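Local atomic coordinates of D-glycerate 2-kinase (PDB entry 2B8N), a protein that catalyses the magnesium- and ATP-dependent phosphorylation of D-glycerate to 2-phosphoglycerate, a step in the degradation of serine. Residues W62-K66 with S88-I92; G182-E187 with Q246-L252. All blocks are in the same frame, centred on the assembly; numbering follows the deposited sequence.

Contact 1 (W62-K66 with S88-I92)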
loop_
_atom_site.group_PDB
_atom_site.type_symbol
_atom_site.label_atom_id
_atom_site.label_comp_id
_atom_site.label_asym_id
_atom_site.label_seq_id
_atom_site.Cartn_x
_atom_site.Cartn_y
_atom_site.Cartn_z
ATOM N N TRP A 62 -14.173 -4.504 -0.712
ATOM C CA TRP A 62 -15.593 -4.251 -0.614
ATOM C C TRP A 62 -15.970 -2.903 -1.244
ATOM O O TRP A 62 -16.964 -2.822 -1.972
ATOM C CB TRP A 62 -16.071 -4.362 0.830
ATOM C CG TRP A 62 -17.549 -4.470 0.925
ATOM C CD1 TRP A 62 -18.294 -5.621 0.998
ATOM C CD2 TRP A 62 -18.487 -3.387 0.933
ATOM N NE1 TRP A 62 -19.639 -5.313 1.061
ATOM C CE2 TRP A 62 -19.781 -3.950 1.013
ATOM C CE3 TRP A 62 -18.360 -1.994 0.880
ATOM C CZ2 TRP A 62 -20.928 -3.166 1.049
ATOM C CZ3 TRP A 62 -19.507 -1.215 0.892
ATOM C CH2 TRP A 62 -20.769 -1.797 0.982
ATOM N N ARG A 63 -15.197 -1.848 -0.997
ATOM C CA ARG A 63 -15.584 -0.543 -1.552
ATOM C C ARG A 63 -15.291 -0.435 -3.056
ATOM O O ARG A 63 -16.039 0.201 -3.809
ATOM C CB ARG A 63 -14.971 0.618 -0.772
ATOM C CG ARG A 63 -15.373 0.600 0.702
ATOM C CD ARG A 63 -16.123 1.843 1.184
ATOM N NE ARG A 63 -17.564 1.601 1.395
ATOM C CZ ARG A 63 -18.378 2.350 2.154
ATOM N NH1 ARG A 63 -17.933 3.418 2.789
ATOM N NH2 ARG A 63 -19.662 2.030 2.280
HETATM N N MSE A 64 -14.219 -1.083 -3.498
HETATM C CA MSE A 64 -13.909 -1.144 -4.923
HETATM C C MSE A 64 -15.005 -1.918 -5.680
HETATM O O MSE A 64 -15.398 -1.510 -6.777
HETATM C CB MSE A 64 -12.557 -1.797 -5.152
HETATM C CG MSE A 64 -11.379 -1.014 -4.629
HETATM SE SE MSE A 64 -9.674 -1.878 -5.105
HETATM C CE MSE A 64 -9.622 -1.657 -7.064
ATOM N N ALA A 65 -15.500 -3.015 -5.098
ATOM C CA ALA A 65 -16.572 -3.783 -5.731
ATOM C C ALA A 65 -17.844 -2.934 -5.820
ATOM O O ALA A 65 -18.421 -2.795 -6.884
ATOM C CB ALA A 65 -16.853 -5.068 -4.968
ATOM N N LYS A 66 -18.263 -2.347 -4.703
ATOM C CA LYS A 66 -19.430 -1.480 -4.702
ATOM C C LYS A 66 -19.369 -0.380 -5.771
ATOM O O LYS A 66 -20.383 -0.090 -6.407
ATOM C CB LYS A 66 -19.614 -0.817 -3.345
ATOM C CG LYS A 66 -20.793 0.150 -3.303
ATOM C CD LYS A 66 -21.085 0.609 -1.892
ATOM C CE LYS A 66 -22.073 1.772 -1.894
ATOM N NZ LYS A 66 -21.449 2.988 -2.475
ATOM N N SER A 88 -15.679 -6.139 5.441
ATOM C CA SER A 88 -16.809 -6.061 4.529
ATOM C C SER A 88 -17.956 -5.327 5.210
ATOM O O SER A 88 -18.112 -5.398 6.430
ATOM C CB SER A 88 -17.235 -7.453 4.034
ATOM O OG SER A 88 -17.874 -8.227 5.026
ATOM N N GLU A 89 -18.749 -4.618 4.410
ATOM C CA GLU A 89 -19.797 -3.729 4.926
ATOM C C GLU A 89 -21.186 -4.122 4.431
ATOM O O GLU A 89 -22.028 -3.263 4.174
ATOM C CB GLU A 89 -19.479 -2.286 4.528
ATOM C CG GLU A 89 -18.176 -1.757 5.083
ATOM C CD GLU A 89 -17.930 -0.321 4.669
ATOM O OE1 GLU A 89 -18.803 0.526 4.958
ATOM O OE2 GLU A 89 -16.878 -0.026 4.050
ATOM N N GLY A 90 -21.420 -5.425 4.286
ATOM C CA GLY A 90 -22.748 -5.954 3.940
ATOM C C GLY A 90 -22.934 -6.389 2.498
ATOM O O GLY A 90 -21.964 -6.489 1.763
ATOM N N PRO A 91 -24.196 -6.657 2.094
ATOM C CA PRO A 91 -24.524 -7.064 0.724
ATOM C C PRO A 91 -24.129 -6.060 -0.356
ATOM O O PRO A 91 -24.072 -4.854 -0.101
ATOM C CB PRO A 91 -26.066 -7.196 0.750
ATOM C CG PRO A 91 -26.418 -7.398 2.174
ATOM C CD PRO A 91 -25.406 -6.603 2.945
ATOM N N ILE A 92 -23.850 -6.572 -1.547
ATOM C CA ILE A 92 -23.782 -5.758 -2.749
ATOM C C ILE A 92 -24.595 -6.482 -3.822
ATOM O O ILE A 92 -24.117 -7.420 -4.458
ATOM C CB ILE A 92 -22.332 -5.534 -3.227
ATOM C CG1 ILE A 92 -21.456 -5.069 -2.067
ATOM C CG2 ILE A 92 -22.292 -4.513 -4.365
ATOM C CD1 ILE A 92 -20.024 -4.712 -2.471
#
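Trp-62 sends its indole into the bend of Ser-88 to Ile-92, which wraps round both faces and the nitrogen edge. One hydrogen bond fixes that edge. The indole NE1 donates to Gly-90 O at 2.7 Å, with the oxygen close to the ring plane. The bond is moderately bent, at 151° on the hydrogen. CH-pi contacts hold the faces. Glu-89 CB sits almost squarely over the six-membered ring, 3.6 Å from its centroid. On the opposite face, Ile-92 CD1 lies 3.7 Å from the centroid of the five-membered ring. The Trp-62 CG is anti to the backbone N (chi1 -165°), which swings the ring out from the helix between these two groups. Helix 61-72 is the crossover of a beta-alpha-beta unit joining neighbouring parallel strands 52-57 and 76-84. The loop leads on to edge strand 96-100, where Ile-97 also touches the Trp-62 side chain. Without the indole, as with an alanine here, Gly-90 O would probably lose its donor and a gap would open between Glu-89 and Ile-92. Apolar packing continues along the helix, where Ile-92 CD1 reaches Ala-65 CB at 4.1 Å. Both residues of the charged contact are exposed. Glu-89 brings its carboxylate over one face of the Arg-63 guanidinium, with OE2 3.2 Å from NE. This salt bridge is one of charge alone, since no N-H points at the oxygen.

Contact 2 (G182-E187 with Q246-L252)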
loop_
_atom_site.group_PDB
_atom_site.type_symbol
_atom_site.label_atom_id
_atom_site.label_comp_id
_atom_site.label_asym_id
_atom_site.label_seq_id
_atom_site.Cartn_x
_atom_site.Cartn_y
_atom_site.Cartn_z
ATOM N N GLY A 182 1.959 -16.193 -9.499
ATOM C CA GLY A 182 2.858 -16.455 -10.624
ATOM C C GLY A 182 2.153 -16.558 -11.956
ATOM O O GLY A 182 2.579 -17.343 -12.818
ATOM N N GLY A 183 1.078 -15.783 -12.119
ATOM C CA GLY A 183 0.337 -15.715 -13.388
ATOM C C GLY A 183 -0.704 -16.814 -13.583
ATOM O O GLY A 183 -1.397 -16.854 -14.593
ATOM N N ARG A 184 -0.832 -17.710 -12.619
ATOM C CA ARG A 184 -1.724 -18.873 -12.793
ATOM C C ARG A 184 -3.223 -18.531 -12.829
ATOM O O ARG A 184 -4.011 -19.161 -13.559
ATOM C CB ARG A 184 -1.410 -19.932 -11.740
ATOM C CG ARG A 184 -0.075 -20.590 -12.060
ATOM C CD ARG A 184 0.316 -21.699 -11.131
ATOM N NE ARG A 184 1.198 -22.674 -11.787
ATOM C CZ ARG A 184 2.180 -23.327 -11.176
ATOM N NH1 ARG A 184 2.452 -23.114 -9.891
ATOM N NH2 ARG A 184 2.913 -24.206 -11.853
ATOM N N PHE A 185 -3.592 -17.510 -12.070
ATOM C CA PHE A 185 -4.941 -16.990 -12.095
ATOM C C PHE A 185 -5.342 -16.537 -13.489
ATOM O O PHE A 185 -6.397 -16.907 -13.956
ATOM C CB PHE A 185 -5.100 -15.855 -11.079
ATOM C CG PHE A 185 -6.474 -15.301 -11.026
ATOM C CD1 PHE A 185 -7.567 -16.135 -10.798
ATOM C CD2 PHE A 185 -6.695 -13.953 -11.207
ATOM C CE1 PHE A 185 -8.859 -15.619 -10.745
ATOM C CE2 PHE A 185 -7.975 -13.437 -11.142
ATOM C CZ PHE A 185 -9.055 -14.280 -10.913
ATOM N N ALA A 186 -4.502 -15.755 -14.157
ATOM C CA ALA A 186 -4.763 -15.306 -15.549
ATOM C C ALA A 186 -4.796 -16.489 -16.483
ATOM O O ALA A 186 -5.544 -16.500 -17.483
ATOM C CB ALA A 186 -3.691 -14.312 -16.026
ATOM N N GLU A 187 -3.966 -17.474 -16.159
ATOM C CA GLU A 187 -3.893 -18.695 -16.918
ATOM C C GLU A 187 -5.190 -19.495 -16.778
ATOM O O GLU A 187 -5.596 -20.164 -17.723
ATOM C CB GLU A 187 -2.679 -19.503 -16.467
ATOM C CG GLU A 187 -2.606 -20.895 -17.036
ATOM C CD GLU A 187 -1.259 -21.543 -16.819
ATOM O OE1 GLU A 187 -0.822 -21.660 -15.665
ATOM O OE2 GLU A 187 -0.639 -21.941 -17.819
ATOM N N GLN A 246 6.343 -28.057 -11.610
ATOM C CA GLN A 246 5.339 -27.528 -12.522
ATOM C C GLN A 246 5.704 -26.071 -12.755
ATOM O O GLN A 246 5.676 -25.251 -11.817
ATOM C CB GLN A 246 3.931 -27.693 -11.929
ATOM C CG GLN A 246 3.667 -29.126 -11.416
ATOM C CD GLN A 246 2.210 -29.413 -11.099
ATOM O OE1 GLN A 246 1.886 -29.969 -10.036
ATOM N NE2 GLN A 246 1.322 -29.046 -12.019
ATOM N N GLU A 247 6.083 -25.762 -13.992
ATOM C CA GLU A 247 6.579 -24.447 -14.302
ATOM C C GLU A 247 5.422 -23.478 -14.404
ATOM O O GLU A 247 4.319 -23.868 -14.825
ATOM C CB GLU A 247 7.391 -24.459 -15.595
ATOM C CG GLU A 247 8.173 -23.182 -15.819
ATOM C CD GLU A 247 9.038 -22.826 -14.635
ATOM O OE1 GLU A 247 10.120 -23.432 -14.515
ATOM O OE2 GLU A 247 8.621 -21.965 -13.828
ATOM N N THR A 248 5.691 -22.229 -14.012
ATOM C CA THR A 248 4.700 -21.156 -13.995
ATOM C C THR A 248 4.703 -20.473 -15.342
ATOM O O THR A 248 5.713 -20.554 -16.053
ATOM C CB THR A 248 5.053 -20.118 -12.937
ATOM O OG1 THR A 248 6.388 -19.677 -13.159
ATOM C CG2 THR A 248 4.951 -20.734 -11.545
ATOM N N PRO A 249 3.573 -19.834 -15.720
ATOM C CA PRO A 249 3.439 -19.151 -17.013
ATOM C C PRO A 249 4.503 -18.095 -17.260
ATOM O O PRO A 249 4.618 -17.158 -16.466
ATOM C CB PRO A 249 2.058 -18.497 -16.935
ATOM C CG PRO A 249 1.608 -18.620 -15.537
ATOM C CD PRO A 249 2.321 -19.783 -14.949
ATOM N N LYS A 250 5.264 -18.258 -18.351
ATOM C CA LYS A 250 6.378 -17.359 -18.704
ATOM C C LYS A 250 5.904 -16.135 -19.500
ATOM O O LYS A 250 6.603 -15.135 -19.571
ATOM C CB LYS A 250 7.479 -18.147 -19.441
ATOM C CG LYS A 250 8.180 -19.236 -18.560
ATOM C CD LYS A 250 9.124 -18.612 -17.477
ATOM C CE LYS A 250 9.397 -19.559 -16.291
ATOM N NZ LYS A 250 8.370 -19.531 -15.194
ATOM N N HIS A 251 4.691 -16.211 -20.039
ATOM C CA HIS A 251 4.101 -15.159 -20.844
ATOM C C HIS A 251 2.588 -15.243 -20.676
ATOM O O HIS A 251 2.043 -16.330 -20.487
ATOM C CB HIS A 251 4.487 -15.380 -22.314
ATOM C CG HIS A 251 3.977 -16.682 -22.886
ATOM N ND1 HIS A 251 4.735 -17.840 -22.914
ATOM C CD2 HIS A 251 2.780 -17.006 -23.447
ATOM C CE1 HIS A 251 4.029 -18.816 -23.467
ATOM N NE2 HIS A 251 2.839 -18.338 -23.793
ATOM N N LEU A 252 1.922 -14.093 -20.728
ATOM C CA LEU A 252 0.452 -14.024 -20.647
ATOM C C LEU A 252 -0.062 -13.130 -21.780
ATOM O O LEU A 252 0.441 -12.039 -21.968
ATOM C CB LEU A 252 0.003 -13.460 -19.289
ATOM C CG LEU A 252 0.427 -14.154 -17.975
ATOM C CD1 LEU A 252 0.034 -13.345 -16.748
ATOM C CD2 LEU A 252 -0.147 -15.526 -17.856
#
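Gln-246 offers its backbone O to Arg-184 NH2 at 3.0 Å, near the guanidinium plane. The bond is weak, with an angle of 137° at the hydrogen. Glu-247 O takes a second weak bond from the same NH2, while Arg-184 NH1 binds Ser-178 O. The Glu-247 side chain turns away and braces its own loop. Its OE2 accepts from Thr-248 N and, in a salt bridge, from Lys-250 NZ, on opposite faces of the carboxylate, and His-176 NE2 also binds it. Thr-248 lays CG2 over the centre of the guanidinium, 3.8 Å from Arg-184 CZ. Its OG1 is hydrogen-bonded to Asp-218. The loop thus meets Arg-184 at both an edge and a face. This ties the start of helix 184-189, which leads to strand 193-199, to the loop that leads to the neighbouring parallel strand 255-261. Next, Pro-249 sets its ring against the turn that starts the helix, with CG 3.5 Å from Gly-183 C. Gly-183 is the N-cap, and its positive phi (84°) favours glycine. Leu-252 ends the contact, its CD1 3.9 Å from Ala-186 CB and its CD2 3.7 Å from Gly-183 O.

From the N terminus, the chain runs through strand 52-57 into helix 61-72, where contact 1 begins. It passes along strand 76-84 and returns in the loop 88-92, closing a span of 21 intervening residues. Strand 96-100 follows at one edge of the parallel sheet. The chain then builds strand 128-133 before contact 2 opens at 182-187. Strand 193-199 and helices 222-231 and 238-244 fall within its longer span of 58 residues. Segment 246-252 closes it just before strand 255-261, at the other edge. The two contacts are therefore in series, neither nested nor crossed. Their centres are 29 Å apart and they do not touch, but both join segments that connect strands of the same six-stranded parallel sheet.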